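Local coordinates for COG1633: Uncharacterized conserved protein (PDB 2OH3) that is of unknown function but binds a zinc ion within a rubrerythrin-like helical bundle of the ferritin clan, at residues E8-A13 / K125-D130; T41-M46 / Y95-Y100. One frame throughout, in Å; residues are numbered along the deposited sequence.

Contact 1: E8-A13 / K125-D130; sequences EFLAHA and KRLGAD
Phe9 on helix 6-33 reaches helix 122-148 with the far end of its ring, and the contact is tightest there. Phe9 CZ lies 3.6 Å from Gly128 N and equally far from Gly128 CA, while Phe9 CE2 is 3.7 Å from Leu127 CB. The ring meets both residues obliquely. Its reach follows from the first torsion: with CG turned opposite the backbone N (chi1 -180°), the ring extends straight across the gap. Phe9 and Gly128 are the pair with the nearest CA atoms, 8.2 Å apart, and the ring end rests on N and CA of Gly128, which has no side chain there. All four touching residues are buried.

Beside the ring, at the neighbouring residue, the fit is looser: Leu10 and Leu127 meet only through methyl groups, CD2 of Leu10 lying 4.2 Å from CD1 of Leu127. No hydrogen bond joins the segments, and just 135 Å² of surface is buried between them, in keeping with axes 11.2 Å apart.

The solvent side is polar. Arg126 and Asp130 are exposed, and Arg126 NH1 makes a long charge pairing, 3.8 Å, with Asp130 OD2, the oxygen lying well out of the guanidinium plane; Arg126 NE forms a salt bridge with Glu123. On helix 6-33, away from helix 122-148, His12 ND1 donates to Glu8 O with an N-H...O angle of 160°, approaching from above the carbonyl plane, while His12 N reaches the same oxygen from the opposite face.

Phe9 also touches Tyr111 and Ala115 of helix 94-118, and Leu10 touches Ile57 of helix 37-61. The segment axes run in the same direction, inclined by 23°, and this near-parallel packing of the first and last helices is typical of the four-helix bundle of the rubrerythrin and ferritin group.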
ATOM      1  N   GLU A   8       8.940 -18.322   5.765  1.00 35.20           N
ATOM      2  CA  GLU A   8       8.190 -17.580   4.777  1.00 36.41           C
ATOM      3  C   GLU A   8       6.751 -17.392   5.207  1.00 36.11           C
ATOM      4  O   GLU A   8       6.231 -16.287   5.085  1.00 35.82           O
ATOM      5  CB  GLU A   8       8.237 -18.275   3.415  1.00 36.38           C
ATOM      6  CG  GLU A   8       9.585 -18.181   2.755  1.00 37.80           C
ATOM      7  CD  GLU A   8       9.680 -19.028   1.497  1.00 41.97           C
ATOM      8  OE1 GLU A   8       9.023 -20.086   1.397  1.00 42.48           O
ATOM      9  OE2 GLU A   8      10.421 -18.615   0.592  1.00 46.94           O
ATOM     10  N   PHE A   9       6.124 -18.452   5.722  1.00 36.55           N
ATOM     11  CA  PHE A   9       4.737 -18.363   6.201  1.00 36.98           C
ATOM     12  C   PHE A   9       4.590 -17.363   7.363  1.00 37.64           C
ATOM     13  O   PHE A   9       3.718 -16.487   7.332  1.00 38.53           O
ATOM     14  CB  PHE A   9       4.204 -19.732   6.596  1.00 37.29           C
ATOM     15  CG  PHE A   9       2.770 -19.718   7.101  1.00 36.54           C
ATOM     16  CD1 PHE A   9       1.711 -19.755   6.223  1.00 35.70           C
ATOM     17  CD2 PHE A   9       2.497 -19.665   8.461  1.00 36.86           C
ATOM     18  CE1 PHE A   9       0.418 -19.747   6.680  1.00 34.53           C
ATOM     19  CE2 PHE A   9       1.206 -19.630   8.916  1.00 35.75           C
ATOM     20  CZ  PHE A   9       0.178 -19.692   8.046  1.00 37.14           C
ATOM     21  N   LEU A  10       5.460 -17.478   8.365  1.00 37.10           N
ATOM     22  CA  LEU A  10       5.413 -16.581   9.504  1.00 36.90           C
ATOM     23  C   LEU A  10       5.683 -15.123   9.080  1.00 36.61           C
ATOM     24  O   LEU A  10       5.044 -14.219   9.600  1.00 37.96           O
ATOM     25  CB  LEU A  10       6.378 -17.037  10.582  1.00 36.65           C
ATOM     26  CG  LEU A  10       5.997 -18.404  11.200  1.00 35.59           C
ATOM     27  CD1 LEU A  10       7.039 -18.778  12.230  1.00 34.90           C
ATOM     28  CD2 LEU A  10       4.577 -18.387  11.801  1.00 36.04           C
ATOM     29  N   ALA A  11       6.564 -14.905   8.114  1.00 36.46           N
ATOM     30  CA  ALA A  11       6.805 -13.561   7.567  1.00 36.45           C
ATOM     31  C   ALA A  11       5.561 -13.014   6.923  1.00 37.59           C
ATOM     32  O   ALA A  11       5.224 -11.830   7.106  1.00 36.78           O
ATOM     33  CB  ALA A  11       7.983 -13.556   6.567  1.00 36.67           C
ATOM     34  N   HIS A  12       4.856 -13.861   6.181  1.00 38.44           N
ATOM     35  CA  HIS A  12       3.599 -13.453   5.587  1.00 38.72           C
ATOM     36  C   HIS A  12       2.572 -13.113   6.669  1.00 38.52           C
ATOM     37  O   HIS A  12       1.972 -12.037   6.697  1.00 39.04           O
ATOM     38  CB  HIS A  12       3.050 -14.526   4.656  1.00 38.61           C
ATOM     39  CG  HIS A  12       3.531 -14.411   3.248  1.00 40.67           C
ATOM     40  ND1 HIS A  12       4.752 -14.914   2.827  1.00 43.61           N
ATOM     41  CD2 HIS A  12       2.944 -13.884   2.145  1.00 42.08           C
ATOM     42  CE1 HIS A  12       4.900 -14.687   1.534  1.00 42.68           C
ATOM     43  NE2 HIS A  12       3.821 -14.060   1.099  1.00 42.53           N
ATOM     44  N   ALA A  13       2.386 -14.020   7.599  1.00 38.85           N
ATOM     45  CA  ALA A  13       1.430 -13.802   8.654  1.00 37.77           C
ATOM     46  C   ALA A  13       1.679 -12.521   9.452  1.00 38.58           C
ATOM     47  O   ALA A  13       0.733 -11.779   9.731  1.00 38.70           O
ATOM     48  CB  ALA A  13       1.376 -15.035   9.562  1.00 38.66           C
ATOM     49  N   LYS A 125       0.895 -26.238   7.172  1.00 34.76           N
ATOM     50  CA  LYS A 125      -0.410 -26.868   6.998  1.00 36.35           C
ATOM     51  C   LYS A 125      -1.350 -26.608   8.185  1.00 36.20           C
ATOM     52  O   LYS A 125      -2.497 -26.250   8.001  1.00 35.86           O
ATOM     53  CB  LYS A 125      -0.256 -28.371   6.776  1.00 36.14           C
ATOM     54  CG  LYS A 125       0.366 -28.744   5.408  1.00 37.69           C
ATOM     55  CD  LYS A 125       0.297 -30.273   5.144  1.00 38.67           C
ATOM     56  CE  LYS A 125       0.674 -30.590   3.722  1.00 43.23           C
ATOM     57  NZ  LYS A 125       0.074 -29.594   2.729  1.00 45.80           N
ATOM     58  N   ARG A 126      -0.826 -26.747   9.402  1.00 36.54           N
ATOM     59  CA  ARG A 126      -1.618 -26.613  10.601  1.00 36.55           C
ATOM     60  C   ARG A 126      -1.981 -25.151  10.833  1.00 35.80           C
ATOM     61  O   ARG A 126      -3.138 -24.831  11.013  1.00 37.07           O
ATOM     62  CB  ARG A 126      -0.836 -27.160  11.813  1.00 36.67           C
ATOM     63  CG  ARG A 126      -1.665 -27.316  13.100  1.00 36.65           C
ATOM     64  CD  ARG A 126      -0.781 -27.756  14.286  1.00 38.23           C
ATOM     65  NE  ARG A 126       0.121 -26.687  14.721  1.00 37.45           N
ATOM     66  CZ  ARG A 126      -0.166 -25.753  15.632  1.00 41.42           C
ATOM     67  NH1 ARG A 126      -1.341 -25.694  16.226  1.00 41.56           N
ATOM     68  NH2 ARG A 126       0.736 -24.829  15.956  1.00 42.73           N
ATOM     69  N   LEU A 127      -0.999 -24.254  10.841  1.00 36.56           N
ATOM     70  CA  LEU A 127      -1.309 -22.851  11.116  1.00 35.96           C
ATOM     71  C   LEU A 127      -2.098 -22.241   9.979  1.00 36.28           C
ATOM     72  O   LEU A 127      -2.971 -21.424  10.199  1.00 36.09           O
ATOM     73  CB  LEU A 127      -0.046 -22.064  11.353  1.00 36.77           C
ATOM     74  CG  LEU A 127       0.802 -22.472  12.557  1.00 33.79           C
ATOM     75  CD1 LEU A 127       2.078 -21.650  12.591  1.00 34.78           C
ATOM     76  CD2 LEU A 127       0.026 -22.359  13.830  1.00 34.74           C
ATOM     77  N   GLY A 128      -1.758 -22.615   8.751  1.00 36.26           N
ATOM     78  CA  GLY A 128      -2.471 -22.119   7.607  1.00 36.32           C
ATOM     79  C   GLY A 128      -3.947 -22.438   7.683  1.00 36.14           C
ATOM     80  O   GLY A 128      -4.789 -21.586   7.434  1.00 36.77           O
ATOM     81  N   ALA A 129      -4.272 -23.656   8.059  1.00 36.45           N
ATOM     82  CA  ALA A 129      -5.683 -24.043   8.222  1.00 36.55           C
ATOM     83  C   ALA A 129      -6.374 -23.358   9.389  1.00 36.27           C
ATOM     84  O   ALA A 129      -7.503 -22.934   9.273  1.00 36.73           O
ATOM     85  CB  ALA A 129      -5.787 -25.519   8.375  1.00 36.61           C
ATOM     86  N   ASP A 130      -5.682 -23.277  10.519  1.00 37.36           N
ATOM     87  CA  ASP A 130      -6.188 -22.611  11.685  1.00 36.88           C
ATOM     88  C   ASP A 130      -6.417 -21.158  11.365  1.00 36.46           C
ATOM     89  O   ASP A 130      -7.503 -20.641  11.634  1.00 36.26           O
ATOM     90  CB  ASP A 130      -5.218 -22.764  12.869  1.00 37.70           C
ATOM     91  CG  ASP A 130      -5.224 -24.173  13.467  1.00 39.76           C
ATOM     92  OD1 ASP A 130      -6.099 -24.996  13.138  1.00 39.47           O
ATOM     93  OD2 ASP A 130      -4.336 -24.459  14.285  1.00 42.98           O
TER

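Contact 2: T41-M46 / Y95-Y100; sequences TVFRDM and YHALRY
This is a small, buried helix-to-helix contact, apolar in its side chains, inside the four-helix bundle of a rubrerythrin-like protein, joining helix 37-61 to helix 94-118. The evidence is 140 Å² of surface buried between the segments, no hydrogen bond across them, and burial of all three touching residues, Phe43, Ala97 and Leu98. Phe43 and Leu98 have the nearest CA atoms, 8.8 Å apart, and the Phe43 ring spans the gap.

Leu27 and Met31 of helix 6-33 also touch Phe43, while Leu98 touches Ile146 of helix 122-148, so all four helices meet around this pair. Toward the zinc site, Met46, present as selenomethionine, touches the zinc ligands Glu105 and His138; the side chain of Phe43 itself is about 10 Å from the metal.

Phe43 CG stands opposite its own carbonyl carbon (chi1 -62°), and from there the outer end of the ring enters between two side chains. Ala97 CB approaches it obliquely, 3.9 Å from Phe43 CE2. Leu98 CD2 lies 4.1 Å from Phe43 CZ and equally far from Phe43 CE1, whereas the backbone Leu98 N sits near the ring plane, at its edge, 4.0 Å from Phe43 CZ.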
ATOM      1  N   THR A  41     -16.385   0.895  15.982  1.00 32.89           N
ATOM      2  CA  THR A  41     -16.142  -0.159  16.972  1.00 33.74           C
ATOM      3  C   THR A  41     -15.893  -1.556  16.363  1.00 33.81           C
ATOM      4  O   THR A  41     -15.024  -2.282  16.857  1.00 34.04           O
ATOM      5  CB  THR A  41     -17.248  -0.171  18.047  1.00 34.26           C
ATOM      6  OG1 THR A  41     -17.400   1.158  18.568  1.00 35.37           O
ATOM      7  CG2 THR A  41     -16.880  -1.080  19.188  1.00 34.57           C
ATOM      8  N   VAL A  42     -16.579  -1.922  15.270  1.00 33.76           N
ATOM      9  CA  VAL A  42     -16.263  -3.153  14.567  1.00 34.22           C
ATOM     10  C   VAL A  42     -14.775  -3.141  14.161  1.00 34.72           C
ATOM     11  O   VAL A  42     -14.056  -4.142  14.310  1.00 35.74           O
ATOM     12  CB  VAL A  42     -17.147  -3.324  13.263  1.00 33.51           C
ATOM     13  CG1 VAL A  42     -16.578  -4.377  12.340  1.00 35.64           C
ATOM     14  CG2 VAL A  42     -18.589  -3.662  13.609  1.00 34.98           C
ATOM     15  N   PHE A  43     -14.329  -2.012  13.628  1.00 34.46           N
ATOM     16  CA  PHE A  43     -12.931  -1.837  13.206  1.00 34.12           C
ATOM     17  C   PHE A  43     -11.912  -1.706  14.369  1.00 34.96           C
ATOM     18  O   PHE A  43     -10.747  -2.121  14.230  1.00 34.20           O
ATOM     19  CB  PHE A  43     -12.803  -0.617  12.299  1.00 34.76           C
ATOM     20  CG  PHE A  43     -13.601  -0.707  11.012  1.00 33.82           C
ATOM     21  CD1 PHE A  43     -13.811  -1.909  10.390  1.00 36.38           C
ATOM     22  CD2 PHE A  43     -14.096   0.448  10.404  1.00 34.28           C
ATOM     23  CE1 PHE A  43     -14.519  -1.966   9.228  1.00 31.88           C
ATOM     24  CE2 PHE A  43     -14.843   0.370   9.252  1.00 33.80           C
ATOM     25  CZ  PHE A  43     -15.038  -0.810   8.673  1.00 32.87           C
ATOM     26  N   ARG A  44     -12.333  -1.163  15.499  1.00 33.73           N
ATOM     27  CA  ARG A  44     -11.440  -1.213  16.657  1.00 34.55           C
ATOM     28  C   ARG A  44     -11.227  -2.656  17.112  1.00 35.26           C
ATOM     29  O   ARG A  44     -10.117  -3.036  17.487  1.00 36.53           O
ATOM     30  CB  ARG A  44     -11.940  -0.363  17.810  1.00 34.38           C
ATOM     31  CG  ARG A  44     -12.033   1.060  17.490  1.00 34.71           C
ATOM     32  CD  ARG A  44     -10.704   1.783  17.481  1.00 37.40           C
ATOM     33  NE  ARG A  44     -11.032   3.178  17.248  1.00 38.73           N
ATOM     34  CZ  ARG A  44     -10.290   4.065  16.604  1.00 39.70           C
ATOM     35  NH1 ARG A  44      -9.073   3.741  16.131  1.00 39.01           N
ATOM     36  NH2 ARG A  44     -10.796   5.295  16.448  1.00 38.12           N
ATOM     37  N   ASP A  45     -12.281  -3.459  17.060  1.00 36.41           N
ATOM     38  CA  ASP A  45     -12.248  -4.845  17.509  1.00 37.52           C
ATOM     39  C   ASP A  45     -11.257  -5.614  16.642  1.00 37.93           C
ATOM     40  O   ASP A  45     -10.380  -6.345  17.132  1.00 37.73           O
ATOM     41  CB  ASP A  45     -13.659  -5.411  17.412  1.00 38.51           C
ATOM     42  CG  ASP A  45     -13.806  -6.817  17.995  1.00 43.25           C
ATOM     43  OD1 ASP A  45     -13.276  -7.118  19.092  1.00 43.06           O
ATOM     44  OD2 ASP A  45     -14.511  -7.621  17.338  1.00 48.31           O
HETATM   45  N   MSE A  46     -11.372  -5.396  15.348  1.00 37.20           N
HETATM   46  CA  MSE A  46     -10.505  -6.037  14.369  1.00 38.15           C
HETATM   47  C   MSE A  46      -9.044  -5.619  14.531  1.00 36.75           C
HETATM   48  O   MSE A  46      -8.155  -6.458  14.403  1.00 37.49           O
HETATM   49  CB  MSE A  46     -10.986  -5.730  12.945  1.00 37.08           C
HETATM   50  CG  MSE A  46     -12.338  -6.360  12.442  1.00 39.91           C
HETATM   51 SE   MSE A  46     -12.321  -8.348  12.429  0.75 43.59          SE
HETATM   52  CE  MSE A  46     -11.004  -8.630  11.680  1.00 50.34           C
ATOM     53  N   TYR A  95     -20.892   1.510   4.411  1.00 38.97           N
ATOM     54  CA  TYR A  95     -21.044   0.450   3.429  1.00 39.33           C
ATOM     55  C   TYR A  95     -19.717   0.206   2.663  1.00 39.07           C
ATOM     56  O   TYR A  95     -19.293  -0.953   2.471  1.00 37.87           O
ATOM     57  CB  TYR A  95     -22.174   0.769   2.451  1.00 40.61           C
ATOM     58  CG  TYR A  95     -22.367  -0.287   1.386  1.00 42.72           C
ATOM     59  CD1 TYR A  95     -22.813  -1.568   1.722  1.00 45.12           C
ATOM     60  CD2 TYR A  95     -22.115  -0.012   0.044  1.00 44.78           C
ATOM     61  CE1 TYR A  95     -22.986  -2.554   0.751  1.00 45.88           C
ATOM     62  CE2 TYR A  95     -22.289  -0.983  -0.936  1.00 44.93           C
ATOM     63  CZ  TYR A  95     -22.726  -2.250  -0.572  1.00 45.51           C
ATOM     64  OH  TYR A  95     -22.894  -3.217  -1.528  1.00 46.09           O
ATOM     65  N   HIS A  96     -19.060   1.291   2.247  1.00 37.64           N
ATOM     66  CA  HIS A  96     -17.837   1.171   1.457  1.00 37.43           C
ATOM     67  C   HIS A  96     -16.610   0.748   2.269  1.00 36.83           C
ATOM     68  O   HIS A  96     -15.763   0.004   1.773  1.00 37.58           O
ATOM     69  CB  HIS A  96     -17.571   2.474   0.706  1.00 38.11           C
ATOM     70  CG  HIS A  96     -18.527   2.721  -0.423  1.00 41.07           C
ATOM     71  ND1 HIS A  96     -19.042   3.970  -0.704  1.00 44.39           N
ATOM     72  CD2 HIS A  96     -19.051   1.882  -1.347  1.00 42.92           C
ATOM     73  CE1 HIS A  96     -19.838   3.885  -1.755  1.00 46.07           C
ATOM     74  NE2 HIS A  96     -19.863   2.630  -2.161  1.00 46.24           N
ATOM     75  N   ALA A  97     -16.514   1.178   3.523  1.00 35.10           N
ATOM     76  CA  ALA A  97     -15.404   0.780   4.374  1.00 34.74           C
ATOM     77  C   ALA A  97     -15.486  -0.708   4.720  1.00 34.11           C
ATOM     78  O   ALA A  97     -14.468  -1.442   4.661  1.00 34.02           O
ATOM     79  CB  ALA A  97     -15.364   1.666   5.619  1.00 34.43           C
ATOM     80  N   LEU A  98     -16.693  -1.168   5.042  1.00 32.71           N
ATOM     81  CA  LEU A  98     -16.895  -2.548   5.397  1.00 32.51           C
ATOM     82  C   LEU A  98     -16.579  -3.480   4.235  1.00 32.72           C
ATOM     83  O   LEU A  98     -16.027  -4.554   4.434  1.00 31.78           O
ATOM     84  CB  LEU A  98     -18.333  -2.792   5.830  1.00 32.45           C
ATOM     85  CG  LEU A  98     -18.881  -2.355   7.167  1.00 32.23           C
ATOM     86  CD1 LEU A  98     -20.437  -2.408   7.143  1.00 33.18           C
ATOM     87  CD2 LEU A  98     -18.337  -3.222   8.297  1.00 33.99           C
ATOM     88  N   ARG A  99     -17.026  -3.116   3.032  1.00 33.50           N
ATOM     89  CA  ARG A  99     -16.748  -3.913   1.848  1.00 34.36           C
ATOM     90  C   ARG A  99     -15.263  -3.945   1.513  1.00 34.02           C
ATOM     91  O   ARG A  99     -14.776  -4.945   1.055  1.00 32.60           O
ATOM     92  CB  ARG A  99     -17.530  -3.389   0.659  1.00 35.08           C
ATOM     93  CG  ARG A  99     -19.012  -3.842   0.733  1.00 40.01           C
ATOM     94  CD  ARG A  99     -19.783  -3.788  -0.584  1.00 47.80           C
ATOM     95  NE  ARG A  99     -19.360  -4.747  -1.607  1.00 51.95           N
ATOM     96  CZ  ARG A  99     -19.476  -6.081  -1.542  1.00 56.22           C
ATOM     97  NH1 ARG A  99     -19.964  -6.715  -0.463  1.00 60.10           N
ATOM     98  NH2 ARG A  99     -19.064  -6.808  -2.570  1.00 55.32           N
ATOM     99  N   TYR A 100     -14.585  -2.818   1.691  1.00 33.96           N
ATOM    100  CA  TYR A 100     -13.138  -2.719   1.478  1.00 35.43           C
ATOM    101  C   TYR A 100     -12.432  -3.645   2.472  1.00 34.30           C
ATOM    102  O   TYR A 100     -11.500  -4.433   2.140  1.00 33.08           O
ATOM    103  CB  TYR A 100     -12.695  -1.243   1.703  1.00 37.20           C
ATOM    104  CG  TYR A 100     -11.187  -1.021   1.654  1.00 38.64           C
ATOM    105  CD1 TYR A 100     -10.458  -1.406   0.542  1.00 39.67           C
ATOM    106  CD2 TYR A 100     -10.510  -0.435   2.714  1.00 40.29           C
ATOM    107  CE1 TYR A 100      -9.090  -1.236   0.480  1.00 39.93           C
ATOM    108  CE2 TYR A 100      -9.134  -0.247   2.656  1.00 40.33           C
ATOM    109  CZ  TYR A 100      -8.447  -0.649   1.527  1.00 40.56           C
ATOM    110  OH  TYR A 100      -7.093  -0.464   1.429  1.00 44.03           O
TER

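Between them the two contacts use all four long helices: contact 1 pairs helix 6-33 with helix 122-148, and contact 2 pairs helix 37-61 with helix 94-118. Along the chain they are nested, contact 2 lying within the loop that contact 1 closes, so the outer helices pair with each other and the inner helices do likewise. Their centres are 24 Å apart on opposite sides of the chain's centre, and their nearest atoms, about 11 Å apart, do not touch. The bound zinc is about 13 Å from the Phe9 side chain and about 10 Å from that of Phe43; the contacts thus pack the helices together toward opposite ends of the bundle, with the metal site between.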